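Local coordinates for hypothetical protein (Vibrio sp. DAT722, PDB 2Q73) that probably hydrolyses nucleoside triphosphates, releasing pyrophosphate, as a magnesium-binding, all-helical house-cleaning enzyme of the MazG family, at residues D14-P17 and E18-E21; S20-Y23 and F24-I28; E58-D61 and V62-Y65; L83-V86 and L87-K91. All coordinates share one frame; numbering follows the deposited sequence.

Contact 1. Residues D14-P17 and E18-E21; sequences DYAP and EQSE
Ala16 and Gln19 close a tight turn. The backbone N of Gln19 donates to Ala16 O at 2.9 Å, reasonably straight at the hydrogen (156°). The donor stands well above the carbonyl plane of Ala16, 48° out of it. The side chains of the same two residues also meet. Ala16 CB lies alongside the outer half of the glutamine, 3.9 Å from Gln19 NE2, and Gln19 CB rests 3.6 Å from Ala16 O. This follows from the glutamine's torsions: CG sits anti to its own carbonyl carbon (chi1 -58°) and the chain runs on extended past the methyl, so a small alanine fits beneath it.

Pro17 and Glu18 form the two corners. Proline suits the first because its ring already fixes phi near the value needed there. Glu18 sends its extended, solvent-compatible chain off the turn. Pro17 CD lies 3.7 Å above the plane of the Tyr15 ring, offset toward the rim.

Further out, Asp14, the first residue to leave helix 3-13, ties the start of the loop to helices 20-39 and 55-72: its carboxylate is hydrogen-bonded to the hydroxyls of Tyr23 and Tyr64. Tyr15 packs on helix 55-72. Pro17 has near-helical backbone angles and Glu18 a psi close to zero, the pair of values of a type I turn, and the bond joins the first residue to the fourth. Residues 16-19 are therefore a type I beta turn, which delivers Gln19 to the N-cap position of helix 20-39.

Contact 2. Residues S20-Y23 and F24-I28; sequences SEHY and FFKLI
Between Ser20 and Leu27 the backbone is regular alpha-helix, with Phe24, Phe25, Lys26 and Leu27 donating to the carbonyls four residues earlier; the bond from Phe25 N to Glu21 O is the straightest, 171° at the hydrogen.

On one side His22 and Lys26 meet one turn apart. Lys26 CG comes over a face of the imidazole, 4.0 Å from the centroid of the His22 ring: a CH-pi contact. Having its CG anti to the backbone N (chi1 158°) brings the imidazole beside the rising lysine chain. Lysine suits this place because its methylenes pack on His22 while its ammonium, farther on, bends away to a salt bridge with Glu29 and a weak, long pairing with the metal ligand Glu30. The imidazole in turn puts His22 CD2 3.6 Å above the centre of the Tyr23 ring.

On another side Glu21 packs against two phenylalanines. Its carboxylate lies alongside Phe24, the planes nearly parallel at 18°, with OE2 3.9 Å from Phe24 CB. Toward Phe25 the chain comes at a slant, and Glu21 OE1 is 3.6 Å from Phe25 CZ. The Phe25 ring also lies against the backbone, its CD2 3.2 Å from Glu21 O, approached obliquely. Both phenylalanine rings meet their counterparts, Phe25 and Phe24, of the second subunit.

The chemistry is thus divided. Aromatic rings suit the subunit interface, Tyr23 reaches Asp14 with its hydroxyl, and the Lys26 ammonium would probably add positive potential near the carboxylates that hold magnesium.

Contact 3. Residues E58-D61 and V62-Y65; sequences ELYD and VLYY. With MG (magnesium ion), chain G.
Tyr60 and Tyr64, one turn apart, meet obliquely at Tyr60 CE2 and Tyr64 CB (4.3 Å), while the Tyr60 hydroxyl lies at the edge of the Tyr64 ring, near its plane. Asp61 OD1 sits in plane at the edge of the Tyr60 ring. The Tyr65 ring takes Tyr64 CD2 over the centre of one face, 3.6 Å above the plane; conversely, Tyr65 CG lies in plane at the edge of Tyr64. Asp61 O approaches Tyr65 at a slant, 3.3 Å from CD1. Leu63 CD2 adds an apolar touch to the Tyr60 ring. Tyrosine suits positions 60 and 64 because the ring packs while the hydroxyl finds a partner: Tyr60 with His81 of the fourth subunit, Tyr64 with Asp14.

The carboxylates gather at the magnesium ion. Glu58 OE1 binds it at 2.4 Å and Asp61 OD2 at 2.5 Å, one oxygen from each. Glu58 folds at chi2 (-48°), which curls its longer chain round to the ion, whereas the shorter aspartate reaches it directly. The second oxygen of each acid has separate work: Glu58 OE2 accepts a bond of 2.9 Å from water 1, itself a magnesium ligand, and Asp61 OD1 makes a salt bridge with Lys84 of the fourth subunit.

The spacing by three puts both acids on one side of helix 55-72, supported by unbroken backbone bonds such as Val62 N to Glu58 O. With Glu30 and Glu33 of helix 20-39 they complete an acidic metal site like that of other MazG enzymes, which probably use such magnesium to engage the nucleotide's phosphates.

Contact 4. Residues L83-V86 and L87-K91; sequences LKEV and LNKVK
Leu87 packs back on the preceding turn, its CG 3.8 Å from Leu83 O, on the tighter part of the contact. These leucines suit an interface: Leu83 packs on Pro46 and Leu87 on Leu51 of the fourth subunit, while Lys84 lies on Tyr60 of that subunit. Close by, the backbone N of Asn88 donates to Lys84 O at 2.9 Å. The Asn88 side chain is at the surface; with chi1 at -66° it turns toward the preceding turn and packs CG 3.2 Å from Lys84 O, but its amide makes no hydrogen bond to that oxygen.

The other part is looser. Lys89 lays its methylenes along the carbonyl of Glu85, with CG 3.5 Å from Glu85 O, yet its ammonium NZ remains 4.5 Å from Glu85 OE1, beyond a salt bridge. Long polar chains fit this exposed place. The backbone weakens too: Lys89 N to Glu85 O and Val90 N to Val86 O, each 3.4 Å, are weak bonds, although Val90 CG2 presses to 3.2 Å from Val86 O.

The weakening toward the last turn is consistent with fraying at the end of a C-terminal helix, here helix 77-90, whose leucine side docks on another subunit of the tetramer.

How the contacts relate
Along the chain the contacts run in order. Contact 1 is the turn into helix 20-39 and shares Ser20 and Glu21 with contact 2, the first turns of that helix; their centres are about 9 Å apart. Contact 3 lies on helix 55-72, about 12 Å from contact 2 between centres, where Lys26 CB packs 3.5 Å from Tyr65 CE2. It also touches contact 1, through the Asp14 carboxylate. Contact 4, at the surface end of helix 77-90, is about 25 Å from contact 3 between centres and does not touch it. Contacts 2 and 3 thus lie on the two magnesium-binding helices; the terminal helix packs on the fourth subunit, which they also touch.

Contact 1. Residues D14-P17 and E18-E21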
# COMPACT_ATOMS: atom_id res chain seq x y z
N ASP C 14 -17.84 15.22 2.88
CA ASP C 14 -17.00 14.40 3.74
C ASP C 14 -15.73 15.17 4.09
O ASP C 14 -14.71 15.05 3.41
CB ASP C 14 -16.68 13.08 3.01
CG ASP C 14 -15.84 12.10 3.84
OD1 ASP C 14 -15.53 12.38 5.02
OD2 ASP C 14 -15.48 11.04 3.28
N TYR C 15 -15.79 15.93 5.16
CA TYR C 15 -14.65 16.71 5.60
C TYR C 15 -14.56 16.69 7.13
O TYR C 15 -15.31 17.39 7.81
CB TYR C 15 -14.74 18.15 5.07
CG TYR C 15 -13.57 19.01 5.47
CD1 TYR C 15 -12.30 18.73 5.00
CD2 TYR C 15 -13.74 20.10 6.32
CE1 TYR C 15 -11.21 19.50 5.37
CE2 TYR C 15 -12.65 20.89 6.70
CZ TYR C 15 -11.39 20.57 6.22
OH TYR C 15 -10.29 21.32 6.57
N ALA C 16 -13.66 15.87 7.65
CA ALA C 16 -13.49 15.71 9.09
C ALA C 16 -11.99 15.93 9.37
O ALA C 16 -11.22 14.98 9.42
CB ALA C 16 -13.94 14.32 9.52
N PRO C 17 -11.58 17.21 9.49
CA PRO C 17 -10.14 17.53 9.61
C PRO C 17 -9.44 16.91 10.84
O PRO C 17 -8.24 16.69 10.83
CB PRO C 17 -10.13 19.06 9.70
CG PRO C 17 -11.53 19.46 10.10
CD PRO C 17 -12.42 18.41 9.50
N GLU C 18 -10.21 16.60 11.89
CA GLU C 18 -9.66 15.93 13.08
C GLU C 18 -9.55 14.42 12.94
O GLU C 18 -9.19 13.72 13.89
CB GLU C 18 -10.56 16.22 14.27
CG GLU C 18 -10.73 17.71 14.62
CD GLU C 18 -11.52 17.89 15.90
OE1 GLU C 18 -11.39 17.06 16.83
OE2 GLU C 18 -12.28 18.87 15.99
N GLN C 19 -9.89 13.90 11.76
CA GLN C 19 -9.79 12.47 11.51
C GLN C 19 -8.84 12.16 10.37
O GLN C 19 -9.15 11.30 9.52
CB GLN C 19 -11.18 11.87 11.26
CG GLN C 19 -12.14 12.09 12.41
CD GLN C 19 -13.46 11.36 12.21
OE1 GLN C 19 -13.49 10.22 11.71
NE2 GLN C 19 -14.56 12.01 12.59
N SER C 20 -7.69 12.81 10.37
CA SER C 20 -6.69 12.59 9.30
C SER C 20 -6.26 11.12 9.15
O SER C 20 -6.11 10.66 8.02
CB SER C 20 -5.46 13.48 9.51
OG SER C 20 -4.83 13.14 10.73
N GLU C 21 -6.08 10.39 10.25
CA GLU C 21 -5.72 8.97 10.13
C GLU C 21 -6.80 8.13 9.45
O GLU C 21 -6.48 7.22 8.68
CB GLU C 21 -5.42 8.33 11.49
CG GLU C 21 -3.98 8.45 11.96
CD GLU C 21 -2.96 7.81 10.98
OE1 GLU C 21 -2.44 6.68 11.21
OE2 GLU C 21 -2.67 8.48 9.98

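Contact 2. Residues S20-Y23 and F24-I28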
# COMPACT_ATOMS: atom_id res chain seq x y z
N SER C 20 -7.69 12.81 10.37
CA SER C 20 -6.69 12.59 9.30
C SER C 20 -6.26 11.12 9.15
O SER C 20 -6.11 10.66 8.02
CB SER C 20 -5.46 13.48 9.51
OG SER C 20 -4.83 13.14 10.73
N GLU C 21 -6.08 10.39 10.25
CA GLU C 21 -5.72 8.97 10.13
C GLU C 21 -6.80 8.13 9.45
O GLU C 21 -6.48 7.22 8.68
CB GLU C 21 -5.42 8.33 11.49
CG GLU C 21 -3.98 8.45 11.96
CD GLU C 21 -2.96 7.81 10.98
OE1 GLU C 21 -2.44 6.68 11.21
OE2 GLU C 21 -2.67 8.48 9.98
N HIS C 22 -8.07 8.42 9.75
CA HIS C 22 -9.19 7.73 9.05
C HIS C 22 -8.96 7.72 7.55
O HIS C 22 -9.07 6.67 6.90
CB HIS C 22 -10.54 8.39 9.35
CG HIS C 22 -11.60 8.10 8.33
ND1 HIS C 22 -12.38 6.96 8.36
CD2 HIS C 22 -12.03 8.82 7.26
CE1 HIS C 22 -13.22 6.97 7.34
NE2 HIS C 22 -13.03 8.09 6.66
N TYR C 23 -8.66 8.88 7.00
CA TYR C 23 -8.53 9.01 5.57
C TYR C 23 -7.31 8.28 5.04
O TYR C 23 -7.36 7.73 3.94
CB TYR C 23 -8.52 10.47 5.15
CG TYR C 23 -9.81 11.17 5.42
CD1 TYR C 23 -9.96 11.97 6.55
CD2 TYR C 23 -10.88 11.06 4.53
CE1 TYR C 23 -11.14 12.66 6.81
CE2 TYR C 23 -12.10 11.76 4.77
CZ TYR C 23 -12.21 12.55 5.91
OH TYR C 23 -13.37 13.24 6.19
N PHE C 24 -6.23 8.27 5.82
CA PHE C 24 -5.04 7.58 5.38
C PHE C 24 -5.23 6.05 5.39
O PHE C 24 -4.88 5.38 4.42
CB PHE C 24 -3.81 7.98 6.24
CG PHE C 24 -2.55 7.35 5.75
CD1 PHE C 24 -2.00 7.76 4.52
CD2 PHE C 24 -1.92 6.32 6.47
CE1 PHE C 24 -0.82 7.18 4.03
CE2 PHE C 24 -0.75 5.72 5.98
CZ PHE C 24 -0.20 6.14 4.76
N PHE C 25 -5.79 5.51 6.49
CA PHE C 25 -6.19 4.09 6.52
C PHE C 25 -7.08 3.71 5.35
O PHE C 25 -6.87 2.68 4.70
CB PHE C 25 -6.94 3.77 7.81
CG PHE C 25 -6.09 3.78 9.04
CD1 PHE C 25 -4.88 3.07 9.09
CD2 PHE C 25 -6.55 4.42 10.21
CE1 PHE C 25 -4.11 3.06 10.27
CE2 PHE C 25 -5.79 4.40 11.37
CZ PHE C 25 -4.56 3.73 11.39
N LYS C 26 -8.08 4.53 5.06
CA LYS C 26 -8.98 4.24 3.94
C LYS C 26 -8.27 4.25 2.61
O LYS C 26 -8.57 3.39 1.75
CB LYS C 26 -10.19 5.20 3.91
CG LYS C 26 -11.26 4.99 5.01
CD LYS C 26 -11.86 3.59 5.08
CE LYS C 26 -12.55 3.18 3.77
NZ LYS C 26 -13.12 1.79 3.85
N LEU C 27 -7.35 5.19 2.40
CA LEU C 27 -6.56 5.22 1.16
C LEU C 27 -5.85 3.87 0.95
O LEU C 27 -5.92 3.29 -0.14
CB LEU C 27 -5.51 6.36 1.14
CG LEU C 27 -4.54 6.33 -0.06
CD1 LEU C 27 -5.29 6.66 -1.35
CD2 LEU C 27 -3.40 7.32 0.16
N ILE C 28 -5.17 3.40 1.99
CA ILE C 28 -4.41 2.14 1.92
C ILE C 28 -5.37 0.95 1.71
O ILE C 28 -5.05 0.04 0.93
CB ILE C 28 -3.51 1.95 3.14
CG1 ILE C 28 -2.64 3.21 3.39
CG2 ILE C 28 -2.68 0.60 3.05
CD1 ILE C 28 -1.72 3.61 2.21

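Contact 3. Residues E58-D61 and V62-Y65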
# COMPACT_ATOMS: atom_id res chain seq x y z
N GLU C 58 -12.35 0.56 -7.98
CA GLU C 58 -11.25 0.69 -7.05
C GLU C 58 -10.39 1.91 -7.37
O GLU C 58 -9.94 2.59 -6.44
CB GLU C 58 -10.39 -0.59 -6.96
CG GLU C 58 -11.22 -1.88 -6.71
CD GLU C 58 -12.26 -1.79 -5.59
OE1 GLU C 58 -12.17 -0.90 -4.72
OE2 GLU C 58 -13.18 -2.64 -5.58
N LEU C 59 -10.18 2.19 -8.66
CA LEU C 59 -9.46 3.41 -9.09
C LEU C 59 -10.19 4.68 -8.64
O LEU C 59 -9.56 5.60 -8.09
CB LEU C 59 -9.22 3.44 -10.61
CG LEU C 59 -8.15 2.49 -11.19
CD1 LEU C 59 -8.15 2.53 -12.69
CD2 LEU C 59 -6.74 2.78 -10.64
N TYR C 60 -11.50 4.71 -8.84
CA TYR C 60 -12.31 5.82 -8.34
C TYR C 60 -12.18 5.93 -6.80
O TYR C 60 -12.04 7.02 -6.26
CB TYR C 60 -13.78 5.70 -8.73
CG TYR C 60 -14.55 6.91 -8.23
CD1 TYR C 60 -14.57 8.09 -8.96
CD2 TYR C 60 -15.15 6.90 -6.97
CE1 TYR C 60 -15.24 9.23 -8.47
CE2 TYR C 60 -15.81 8.02 -6.47
CZ TYR C 60 -15.84 9.17 -7.22
OH TYR C 60 -16.51 10.29 -6.72
N ASP C 61 -12.24 4.80 -6.10
CA ASP C 61 -12.17 4.84 -4.65
C ASP C 61 -10.82 5.37 -4.15
O ASP C 61 -10.79 6.08 -3.16
CB ASP C 61 -12.46 3.47 -4.04
CG ASP C 61 -13.91 3.01 -4.23
OD1 ASP C 61 -14.77 3.80 -4.67
OD2 ASP C 61 -14.17 1.83 -3.93
N VAL C 62 -9.71 5.02 -4.82
CA VAL C 62 -8.40 5.59 -4.49
C VAL C 62 -8.42 7.12 -4.74
O VAL C 62 -7.99 7.91 -3.87
CB VAL C 62 -7.26 4.88 -5.27
CG1 VAL C 62 -5.95 5.63 -5.10
CG2 VAL C 62 -7.11 3.41 -4.78
N LEU C 63 -8.94 7.52 -5.90
CA LEU C 63 -9.10 8.93 -6.29
C LEU C 63 -9.89 9.71 -5.24
O LEU C 63 -9.52 10.85 -4.89
CB LEU C 63 -9.78 9.04 -7.66
CG LEU C 63 -10.18 10.44 -8.14
CD1 LEU C 63 -8.92 11.25 -8.30
CD2 LEU C 63 -10.96 10.39 -9.46
N TYR C 64 -10.95 9.09 -4.72
CA TYR C 64 -11.80 9.71 -3.71
C TYR C 64 -10.96 10.05 -2.48
O TYR C 64 -11.02 11.16 -1.98
CB TYR C 64 -12.96 8.79 -3.31
CG TYR C 64 -13.84 9.37 -2.22
CD1 TYR C 64 -14.99 10.09 -2.53
CD2 TYR C 64 -13.51 9.21 -0.86
CE1 TYR C 64 -15.80 10.63 -1.53
CE2 TYR C 64 -14.31 9.74 0.14
CZ TYR C 64 -15.46 10.45 -0.20
OH TYR C 64 -16.26 11.00 0.77
N TYR C 65 -10.17 9.09 -2.01
CA TYR C 65 -9.34 9.34 -0.81
C TYR C 65 -8.15 10.26 -1.05
O TYR C 65 -7.78 11.00 -0.15
CB TYR C 65 -8.99 8.03 -0.08
CG TYR C 65 -10.21 7.55 0.63
CD1 TYR C 65 -10.99 6.49 0.10
CD2 TYR C 65 -10.69 8.22 1.77
CE1 TYR C 65 -12.17 6.08 0.75
CE2 TYR C 65 -11.85 7.85 2.40
CZ TYR C 65 -12.58 6.78 1.89
OH TYR C 65 -13.70 6.41 2.54
MG MG G . -13.35 -0.16 -2.72
O HOH W 1 -14.84 -1.94 -3.30

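Contact 4. Residues L83-V86 and L87-K91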
# COMPACT_ATOMS: atom_id res chain seq x y z
N LEU C 83 1.68 23.52 -11.02
CA LEU C 83 3.09 23.65 -10.62
C LEU C 83 3.95 22.52 -11.19
O LEU C 83 5.06 22.76 -11.69
CB LEU C 83 3.24 23.72 -9.10
CG LEU C 83 2.89 25.00 -8.32
CD1 LEU C 83 2.63 24.62 -6.85
CD2 LEU C 83 3.99 26.09 -8.43
N LYS C 84 3.43 21.29 -11.13
CA LYS C 84 4.11 20.14 -11.73
C LYS C 84 4.23 20.29 -13.24
O LYS C 84 5.31 20.03 -13.79
CB LYS C 84 3.41 18.84 -11.35
CG LYS C 84 3.68 18.36 -9.92
CD LYS C 84 5.07 17.72 -9.78
CE LYS C 84 5.05 16.25 -10.14
NZ LYS C 84 6.39 15.62 -9.95
N GLU C 85 3.15 20.72 -13.90
CA GLU C 85 3.14 21.05 -15.35
C GLU C 85 4.25 22.00 -15.77
O GLU C 85 4.84 21.86 -16.85
CB GLU C 85 1.79 21.64 -15.79
CG GLU C 85 0.60 20.68 -15.67
CD GLU C 85 0.41 19.79 -16.90
OE1 GLU C 85 0.40 20.34 -18.02
OE2 GLU C 85 0.26 18.56 -16.73
N VAL C 86 4.51 23.00 -14.92
CA VAL C 86 5.58 23.97 -15.13
C VAL C 86 6.95 23.28 -15.15
O VAL C 86 7.71 23.44 -16.11
CB VAL C 86 5.53 25.12 -14.08
CG1 VAL C 86 6.82 25.93 -14.08
CG2 VAL C 86 4.34 26.04 -14.35
N LEU C 87 7.23 22.49 -14.11
CA LEU C 87 8.50 21.77 -13.99
C LEU C 87 8.75 20.76 -15.11
O LEU C 87 9.88 20.66 -15.61
CB LEU C 87 8.60 21.07 -12.63
CG LEU C 87 8.77 21.93 -11.37
CD1 LEU C 87 8.51 21.10 -10.11
CD2 LEU C 87 10.16 22.56 -11.31
N ASN C 88 7.70 20.03 -15.49
CA ASN C 88 7.78 19.02 -16.55
C ASN C 88 8.23 19.57 -17.91
O ASN C 88 9.01 18.92 -18.62
CB ASN C 88 6.45 18.27 -16.69
CG ASN C 88 6.11 17.43 -15.46
OD1 ASN C 88 5.00 16.89 -15.35
ND2 ASN C 88 7.06 17.30 -14.53
N LYS C 89 7.74 20.76 -18.27
CA LYS C 89 8.12 21.42 -19.52
C LYS C 89 9.56 21.94 -19.47
O LYS C 89 10.22 22.01 -20.51
CB LYS C 89 7.17 22.58 -19.86
CG LYS C 89 5.75 22.15 -20.21
CD LYS C 89 4.81 23.34 -20.21
CE LYS C 89 3.40 22.92 -19.81
NZ LYS C 89 2.64 24.06 -19.20
N VAL C 90 10.03 22.29 -18.28
CA VAL C 90 11.39 22.80 -18.10
C VAL C 90 12.44 21.72 -18.40
O VAL C 90 13.36 21.94 -19.20
CB VAL C 90 11.62 23.41 -16.68
CG1 VAL C 90 13.07 23.83 -16.48
CG2 VAL C 90 10.70 24.59 -16.45
N LYS C 91 12.28 20.55 -17.78
CA LYS C 91 13.22 19.44 -18.00
C LYS C 91 12.71 18.47 -19.06
O LYS C 91 12.82 18.75 -20.26
CB LYS C 91 13.53 18.72 -16.68
CG LYS C 91 14.10 19.65 -15.61
CD LYS C 91 15.47 19.20 -15.13
CE LYS C 91 16.13 20.29 -14.29
NZ LYS C 91 17.61 20.12 -14.19